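Local atomic coordinates of leucine aminopeptidase A1, chloroplastic (Solanum lycopersicum, PDB entry 5D8N), a protein that removes unsubstituted N-terminal amino acids, preferably leucine, from peptides as a magnesium-dependent homohexameric aminopeptidase, and also has chaperone activity. Residues Tyr205-Leu215 with Leu333-Ile342; Lys292-Thr303 with Arg346-Glu357. The protein carries 1 engineered substitution. All blocks are in the same frame, centred on the assembly; numbering follows the deposited sequence. Where two conformers were deposited one is given.

Interaction 1. Residues Tyr205-Leu215 with Leu333-Ile342; sequences YAEHVCAGVIL and LGAAKALGEI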
# COMPACT_ATOMS: atom_id res chain seq x y z
N TYR A 205 43.77 28.18 3.55
CA TYR A 205 43.44 26.77 3.58
C TYR A 205 41.93 26.61 3.57
O TYR A 205 41.39 25.84 2.78
CB TYR A 205 44.06 26.08 4.81
CG TYR A 205 43.51 24.70 5.15
CD1 TYR A 205 43.89 23.56 4.44
CD2 TYR A 205 42.71 24.51 6.26
CE1 TYR A 205 43.35 22.31 4.73
CE2 TYR A 205 42.23 23.26 6.60
CZ TYR A 205 42.52 22.17 5.81
OH TYR A 205 42.03 20.92 6.16
N ALA A 206 41.26 27.35 4.45
CA ALA A 206 39.80 27.27 4.57
C ALA A 206 39.17 27.64 3.23
O ALA A 206 38.21 26.99 2.78
CB ALA A 206 39.28 28.19 5.67
N GLU A 207 39.69 28.69 2.61
CA GLU A 207 39.18 29.10 1.31
C GLU A 207 39.34 27.99 0.27
O GLU A 207 38.46 27.82 -0.55
CB GLU A 207 39.81 30.41 0.82
CG GLU A 207 39.39 31.62 1.64
CD GLU A 207 40.18 32.88 1.32
OE1 GLU A 207 41.41 32.79 1.21
OE2 GLU A 207 39.57 33.96 1.15
N HIS A 208 40.47 27.29 0.30
CA HIS A 208 40.71 26.22 -0.66
C HIS A 208 39.69 25.10 -0.44
O HIS A 208 39.14 24.55 -1.40
CB HIS A 208 42.12 25.65 -0.51
CG HIS A 208 43.20 26.63 -0.82
ND1 HIS A 208 43.03 27.67 -1.71
CD2 HIS A 208 44.51 26.66 -0.46
CE1 HIS A 208 44.17 28.32 -1.86
NE2 HIS A 208 45.07 27.75 -1.08
N VAL A 209 39.46 24.75 0.82
CA VAL A 209 38.49 23.72 1.13
C VAL A 209 37.10 24.17 0.66
O VAL A 209 36.39 23.39 0.04
CB VAL A 209 38.53 23.38 2.63
CG1 VAL A 209 37.38 22.46 2.99
CG2 VAL A 209 39.84 22.71 2.98
N CYS A 210 36.70 25.39 1.00
CA CYS A 210 35.38 25.90 0.60
C CYS A 210 35.18 25.80 -0.90
O CYS A 210 34.07 25.52 -1.36
CB CYS A 210 35.15 27.35 1.05
SG CYS A 210 34.96 27.54 2.85
N ALA A 211 36.21 26.08 -1.70
CA ALA A 211 36.02 26.03 -3.14
C ALA A 211 35.70 24.60 -3.58
O ALA A 211 34.92 24.38 -4.51
CB ALA A 211 37.24 26.59 -3.87
N GLY A 212 36.29 23.63 -2.90
CA GLY A 212 35.91 22.24 -3.09
C GLY A 212 34.50 21.92 -2.62
O GLY A 212 33.77 21.23 -3.30
N VAL A 213 34.09 22.42 -1.47
CA VAL A 213 32.74 22.20 -0.97
C VAL A 213 31.70 22.77 -1.94
O VAL A 213 30.70 22.12 -2.26
CB VAL A 213 32.57 22.83 0.42
CG1 VAL A 213 31.12 22.75 0.86
CG2 VAL A 213 33.45 22.11 1.44
N ILE A 214 31.96 23.97 -2.43
CA ILE A 214 31.07 24.65 -3.35
C ILE A 214 30.96 23.95 -4.70
O ILE A 214 29.85 23.76 -5.20
CB ILE A 214 31.47 26.12 -3.51
CG1 ILE A 214 31.04 26.86 -2.25
CG2 ILE A 214 30.80 26.74 -4.74
CD1 ILE A 214 31.63 28.25 -2.13
N LEU A 215 32.07 23.43 -5.21
CA LEU A 215 32.01 22.58 -6.39
C LEU A 215 31.12 21.36 -6.13
O LEU A 215 30.31 20.99 -6.99
CB LEU A 215 33.42 22.13 -6.81
CG LEU A 215 33.48 21.09 -7.93
CD1 LEU A 215 32.86 21.66 -9.19
CD2 LEU A 215 34.91 20.66 -8.19
N LEU A 333 35.28 14.72 -5.97
CA LEU A 333 35.81 15.76 -6.87
C LEU A 333 36.08 17.07 -6.16
O LEU A 333 37.07 17.75 -6.41
CB LEU A 333 34.87 15.96 -8.05
CG LEU A 333 34.78 14.73 -8.96
CD1 LEU A 333 33.78 14.99 -10.06
CD2 LEU A 333 36.10 14.35 -9.60
N GLY A 334 35.22 17.39 -5.19
CA GLY A 334 35.45 18.53 -4.30
C GLY A 334 36.75 18.42 -3.53
O GLY A 334 37.52 19.37 -3.44
N ALA A 335 37.05 17.22 -3.07
CA ALA A 335 38.31 17.01 -2.38
C ALA A 335 39.49 17.25 -3.32
O ALA A 335 40.52 17.78 -2.90
CB ALA A 335 38.36 15.61 -1.78
N ALA A 336 39.37 16.81 -4.57
CA ALA A 336 40.44 16.98 -5.54
C ALA A 336 40.71 18.45 -5.78
O ALA A 336 41.85 18.87 -5.88
CB ALA A 336 40.11 16.31 -6.85
N LYS A 337 39.63 19.21 -5.96
CA LYS A 337 39.70 20.64 -6.13
C LYS A 337 40.43 21.32 -4.97
O LYS A 337 41.32 22.15 -5.18
CB LYS A 337 38.29 21.18 -6.34
CG LYS A 337 38.16 22.69 -6.34
CD LYS A 337 38.73 23.30 -7.60
CE LYS A 337 38.41 24.79 -7.65
NZ LYS A 337 39.26 25.41 -8.73
N ALA A 338 40.08 20.95 -3.75
CA ALA A 338 40.77 21.47 -2.59
C ALA A 338 42.27 21.10 -2.61
O ALA A 338 43.14 21.94 -2.40
CB ALA A 338 40.10 21.00 -1.31
N LEU A 339 42.55 19.82 -2.81
CA LEU A 339 43.90 19.32 -2.67
C LEU A 339 44.79 19.86 -3.77
O LEU A 339 45.98 20.06 -3.59
CB LEU A 339 43.88 17.80 -2.65
CG LEU A 339 43.28 17.24 -1.34
CD1 LEU A 339 43.02 15.75 -1.47
CD2 LEU A 339 44.19 17.50 -0.14
N GLY A 340 44.20 20.14 -4.92
CA GLY A 340 44.97 20.74 -6.00
C GLY A 340 45.59 22.07 -5.60
O GLY A 340 46.75 22.33 -5.96
N GLU A 341 44.85 22.86 -4.82
CA GLU A 341 45.35 24.10 -4.28
C GLU A 341 46.30 23.88 -3.11
O GLU A 341 47.26 24.61 -2.94
CB GLU A 341 44.21 25.01 -3.79
CG GLU A 341 43.28 25.49 -4.89
CD GLU A 341 43.76 26.76 -5.56
OE1 GLU A 341 44.93 27.17 -5.34
OE2 GLU A 341 43.04 27.22 -6.46
N ILE A 342 45.91 23.01 -2.18
CA ILE A 342 46.65 22.86 -0.93
C ILE A 342 48.00 22.19 -1.15
O ILE A 342 48.99 22.52 -0.48
CB ILE A 342 45.83 22.04 0.09
CG1 ILE A 342 44.57 22.81 0.50
CG2 ILE A 342 46.69 21.72 1.30
CD1 ILE A 342 43.51 21.94 1.14
O HOH W 1 40.29 24.68 -3.99

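Interaction 2. Residues Lys292-Thr303 with Arg346-Glu357; sequences KTKLALVGKGLT and RVEVHFIVAACE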
# COMPACT_ATOMS: atom_id res chain seq x y z
N LYS A 292 55.77 8.72 -0.51
CA LYS A 292 54.37 9.10 -0.46
C LYS A 292 53.48 7.93 -0.05
O LYS A 292 53.62 6.82 -0.54
CB LYS A 292 53.94 9.69 -1.82
CG LYS A 292 54.74 10.94 -2.19
CD LYS A 292 54.39 11.41 -3.59
CE LYS A 292 55.30 12.51 -4.10
NZ LYS A 292 55.10 13.83 -3.43
N THR A 293 52.54 8.20 0.86
CA THR A 293 51.48 7.27 1.20
C THR A 293 50.43 7.27 0.09
O THR A 293 50.00 8.33 -0.34
CB THR A 293 50.81 7.70 2.52
OG1 THR A 293 51.79 7.67 3.56
CG2 THR A 293 49.69 6.75 2.94
N LYS A 294 50.04 6.09 -0.39
CA LYS A 294 49.12 5.97 -1.53
C LYS A 294 47.69 5.73 -1.05
O LYS A 294 47.39 4.73 -0.37
CB LYS A 294 49.55 4.84 -2.45
CG LYS A 294 50.88 5.13 -3.14
CD LYS A 294 51.38 4.00 -4.02
CE LYS A 294 50.49 3.86 -5.26
NZ LYS A 294 50.89 2.74 -6.17
N LEU A 295 46.82 6.68 -1.37
CA LEU A 295 45.42 6.66 -0.92
C LEU A 295 44.50 6.70 -2.13
O LEU A 295 44.82 7.33 -3.14
CB LEU A 295 45.16 7.86 -0.02
CG LEU A 295 46.18 8.12 1.10
CD1 LEU A 295 45.89 9.48 1.74
CD2 LEU A 295 46.13 7.03 2.15
N ALA A 296 43.30 6.14 -1.98
CA ALA A 296 42.23 6.36 -2.93
C ALA A 296 40.95 6.88 -2.27
O ALA A 296 40.51 6.41 -1.23
CB ALA A 296 41.92 5.09 -3.72
N LEU A 297 40.25 7.70 -3.04
CA LEU A 297 38.93 8.19 -2.68
C LEU A 297 38.01 7.81 -3.82
O LEU A 297 38.20 8.27 -4.95
CB LEU A 297 38.97 9.71 -2.52
CG LEU A 297 39.92 10.23 -1.44
CD1 LEU A 297 39.94 11.74 -1.44
CD2 LEU A 297 39.43 9.72 -0.08
N VAL A 298 37.03 6.96 -3.52
CA VAL A 298 36.09 6.44 -4.49
C VAL A 298 34.68 6.98 -4.23
O VAL A 298 34.18 6.89 -3.10
CB VAL A 298 36.04 4.91 -4.41
CG1 VAL A 298 35.00 4.37 -5.39
CG2 VAL A 298 37.41 4.35 -4.75
N GLY A 299 34.07 7.57 -5.25
CA GLY A 299 32.75 8.17 -5.09
C GLY A 299 31.73 7.55 -6.02
O GLY A 299 31.99 7.34 -7.20
N LYS A 300 30.57 7.20 -5.47
CA LYS A 300 29.47 6.74 -6.29
C LYS A 300 29.02 7.85 -7.23
O LYS A 300 28.72 8.96 -6.81
CB LYS A 300 28.30 6.29 -5.41
CG LYS A 300 27.09 5.85 -6.21
CD LYS A 300 26.00 5.29 -5.31
CE LYS A 300 24.71 6.03 -5.60
NZ LYS A 300 23.55 5.22 -5.26
N GLY A 301 28.93 7.54 -8.51
CA GLY A 301 28.66 8.56 -9.53
C GLY A 301 27.55 8.17 -10.50
O GLY A 301 27.65 8.34 -11.71
N LEU A 302 26.41 7.78 -9.95
CA LEU A 302 25.18 7.73 -10.74
C LEU A 302 24.62 9.15 -10.79
O LEU A 302 24.15 9.70 -9.78
CB LEU A 302 24.19 6.77 -10.09
CG LEU A 302 24.37 5.32 -10.55
CD1 LEU A 302 25.70 4.80 -10.06
CD2 LEU A 302 23.24 4.47 -9.98
N THR A 303 24.69 9.72 -11.99
CA THR A 303 24.25 11.08 -12.23
C THR A 303 22.72 11.15 -12.20
O THR A 303 22.12 12.15 -11.80
CB THR A 303 24.77 11.60 -13.59
OG1 THR A 303 24.32 10.77 -14.66
CG2 THR A 303 26.27 11.65 -13.58
N ARG A 346 54.05 14.12 0.49
CA ARG A 346 54.00 12.87 1.25
C ARG A 346 52.74 12.04 0.99
O ARG A 346 52.57 10.99 1.60
CB ARG A 346 54.19 13.11 2.76
CG ARG A 346 55.51 13.77 3.14
CD ARG A 346 55.48 14.35 4.55
NE ARG A 346 54.75 13.53 5.52
CZ ARG A 346 53.72 13.94 6.25
NH1 ARG A 346 53.27 15.19 6.16
NH2 ARG A 346 53.11 13.09 7.07
N VAL A 347 51.90 12.44 0.03
CA VAL A 347 50.71 11.66 -0.33
C VAL A 347 50.53 11.59 -1.84
O VAL A 347 50.78 12.54 -2.60
CB VAL A 347 49.38 12.18 0.28
CG1 VAL A 347 49.34 12.02 1.79
CG2 VAL A 347 49.15 13.64 -0.08
N GLU A 348 50.05 10.43 -2.27
CA GLU A 348 49.57 10.25 -3.62
C GLU A 348 48.11 9.85 -3.49
O GLU A 348 47.81 8.89 -2.79
CB GLU A 348 50.38 9.17 -4.34
CG GLU A 348 49.89 8.78 -5.72
CD GLU A 348 50.70 7.64 -6.34
OE1 GLU A 348 51.94 7.70 -6.36
OE2 GLU A 348 50.09 6.69 -6.88
N VAL A 349 47.21 10.61 -4.11
CA VAL A 349 45.78 10.38 -3.93
C VAL A 349 45.10 10.11 -5.26
O VAL A 349 45.14 10.94 -6.18
CB VAL A 349 45.06 11.58 -3.27
CG1 VAL A 349 43.61 11.24 -2.97
CG2 VAL A 349 45.74 11.96 -1.97
N HIS A 350 44.44 8.97 -5.33
CA HIS A 350 43.66 8.62 -6.51
C HIS A 350 42.18 8.90 -6.27
O HIS A 350 41.63 8.56 -5.21
CB HIS A 350 43.86 7.14 -6.81
CG HIS A 350 45.28 6.81 -7.14
ND1 HIS A 350 45.71 6.64 -8.43
CD2 HIS A 350 46.35 6.59 -6.35
CE1 HIS A 350 47.01 6.43 -8.44
NE2 HIS A 350 47.41 6.32 -7.18
N PHE A 351 41.59 9.68 -7.17
CA PHE A 351 40.18 10.01 -7.09
C PHE A 351 39.43 9.26 -8.19
O PHE A 351 39.73 9.43 -9.38
CB PHE A 351 39.95 11.51 -7.27
CG PHE A 351 40.80 12.39 -6.40
CD1 PHE A 351 42.13 12.62 -6.73
CD2 PHE A 351 40.29 12.93 -5.24
CE1 PHE A 351 42.89 13.47 -5.94
CE2 PHE A 351 41.07 13.69 -4.39
CZ PHE A 351 42.38 13.96 -4.73
N ILE A 352 38.50 8.39 -7.81
CA ILE A 352 37.90 7.43 -8.74
C ILE A 352 36.37 7.46 -8.70
O ILE A 352 35.79 7.39 -7.63
CB ILE A 352 38.42 6.03 -8.42
CG1 ILE A 352 39.91 5.95 -8.74
CG2 ILE A 352 37.66 4.98 -9.20
CD1 ILE A 352 40.63 4.83 -8.03
N VAL A 353 35.76 7.71 -9.85
CA VAL A 353 34.31 7.74 -10.00
C VAL A 353 33.88 6.99 -11.25
O VAL A 353 34.24 7.37 -12.37
CB VAL A 353 33.78 9.17 -10.11
CG1 VAL A 353 32.27 9.15 -10.35
CG2 VAL A 353 34.07 9.96 -8.84
N ALA A 354 33.12 5.91 -11.06
CA ALA A 354 32.52 5.19 -12.18
C ALA A 354 31.17 5.80 -12.52
O ALA A 354 30.14 5.48 -11.90
CB ALA A 354 32.38 3.72 -11.85
N ALA A 355 31.20 6.77 -13.43
CA ALA A 355 30.04 7.60 -13.69
C ALA A 355 29.14 7.01 -14.79
O ALA A 355 29.61 6.50 -15.81
CB ALA A 355 30.47 9.00 -14.09
N CYS A 356 27.85 7.01 -14.53
CA CYS A 356 26.85 6.56 -15.48
C CYS A 356 25.49 7.06 -15.00
O CYS A 356 25.37 7.61 -13.91
CB CYS A 356 26.83 5.03 -15.57
SG CYS A 356 26.45 4.19 -14.01
N GLU A 357 24.48 6.92 -15.84
CA GLU A 357 23.11 7.09 -15.39
C GLU A 357 22.36 5.78 -15.54
O GLU A 357 22.69 4.95 -16.37
CB GLU A 357 22.39 8.26 -16.08
CG GLU A 357 22.23 8.15 -17.57
CD GLU A 357 21.40 9.25 -18.19
OE1 GLU A 357 20.98 10.20 -17.48
OE2 GLU A 357 20.98 9.01 -19.35
O HOH W 2 52.39 14.77 -2.74
O HOH W 3 32.33 5.06 -8.55
O HOH W 4 29.77 4.89 -9.42
O HOH W 5 22.69 12.07 -16.44

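Interaction 1. Residues Tyr205-Leu215 with Leu333-Ile342
The His208 ring has Glu341 CB over the centre of one face, a CH-pi contact with CB 3.5 Å from the ring centroid. A bend about CB-CG (chi2 -87°) brings the Glu341 carboxylate back toward the imidazole, the planes nearly parallel, 9° apart. Glu341 OE1 comes to 3.7 Å from His208 CE1, while Glu341 OE2 is hydrogen-bonded to Tyr243 OH. The Tyr205 ring carries Val209 CG2 of its own helix on one face. Ile342 CD1 approaches Tyr205 CE1 obliquely at 3.6 Å, and Ile342 CG1 packs against His208 CB. Replacing His208 by an alanine would probably leave Glu341 CB without its ring partner and open a gap beside Ile342.

The contact packs helix 197-221 against helix 327-342; the segment axes are nearly antiparallel, at 154°, and 7.4 Å apart. Val523 of helix 519-527 touches Tyr205 and Ile342. The helices come closest at a pair of glycines, where Gly212 CA meets Gly334 O at 3.3 Å in a CA-H...O contact. A CB on either glycine would clash with the other's carbonyl oxygen. Leu215 CD2 rests on Lys337 CB. One water donates to both His208 O and Lys337 O. Packing is mainly apolar, with this water bridging polar atoms.

Interaction 2. Residues Lys292-Thr303 with Arg346-Glu357
Lys294 and Glu348 lie side by side although their first torsions differ: Lys294 CG is anti to the carbonyl carbon (chi1 -66°), Glu348 CG anti to the backbone N (chi1 174°). With a further bend at chi3, Lys294 CE comes to 3.3 Å from Glu348 OE2. The strands are the two parallel arms of a beta-alpha-beta unit in the mixed sheet of the M17 catalytic domain. The charged ends of Lys294 and Glu348 stay apart, and Lys294 NZ hydrogen-bonds to Gln402 O instead. Glu348 OE2 uses its anti lone pair to accept from His350 NE2, at 2.7 Å. His350 ND1 is hydrogen-bonded to His281 NE2 on the next strand, so both ring nitrogens are held. Leu295 O lies in plane at the edge of this ring.

On the opposite face of the sheet, Leu297 and Phe351 run alongside, with Leu297 CD1 3.7 Å from Phe351 CE2. Val349 CG1 sits over one face of the Phe351 ring, toward its rim.

Backbone bonds are regular from Thr293 to Gly299. The pairing opens near Lys300, a magnesium-binding residue. One water links Gly299 O to Ala354 N, and another links Gly301 N to Ala354 O. Direct pairing resumes with Cys356 N to Gly301 O. At the far end, a water accepts from Thr303 OG1 and donates to Glu357 OE1, 2.7 Å from each; Glu357 OE1 also salt-bridges Arg366 of the second subunit.

Following the chain from the N terminus, of the four segments 205-215 comes first, on helix 197-221. The chain then forms 292-303 on strand 293-305, passes through a partly unmodelled connection to helix 327-342, and returns along 346-357. Interaction 2 closes the shorter loop, 42 residues between its segments, and makes a beta-alpha-beta crossover between adjacent parallel strands. Interaction 1 closes a longer loop of 117 residues. The two cross, because 333-342 lies inside the loop of interaction 2 while 205-215 lies before it. Helix 327-342 is the shared element. One side packs on helix 197-221, and another meets the sheet, where Ala336 CA lies 3.5 Å from Phe351 CE2.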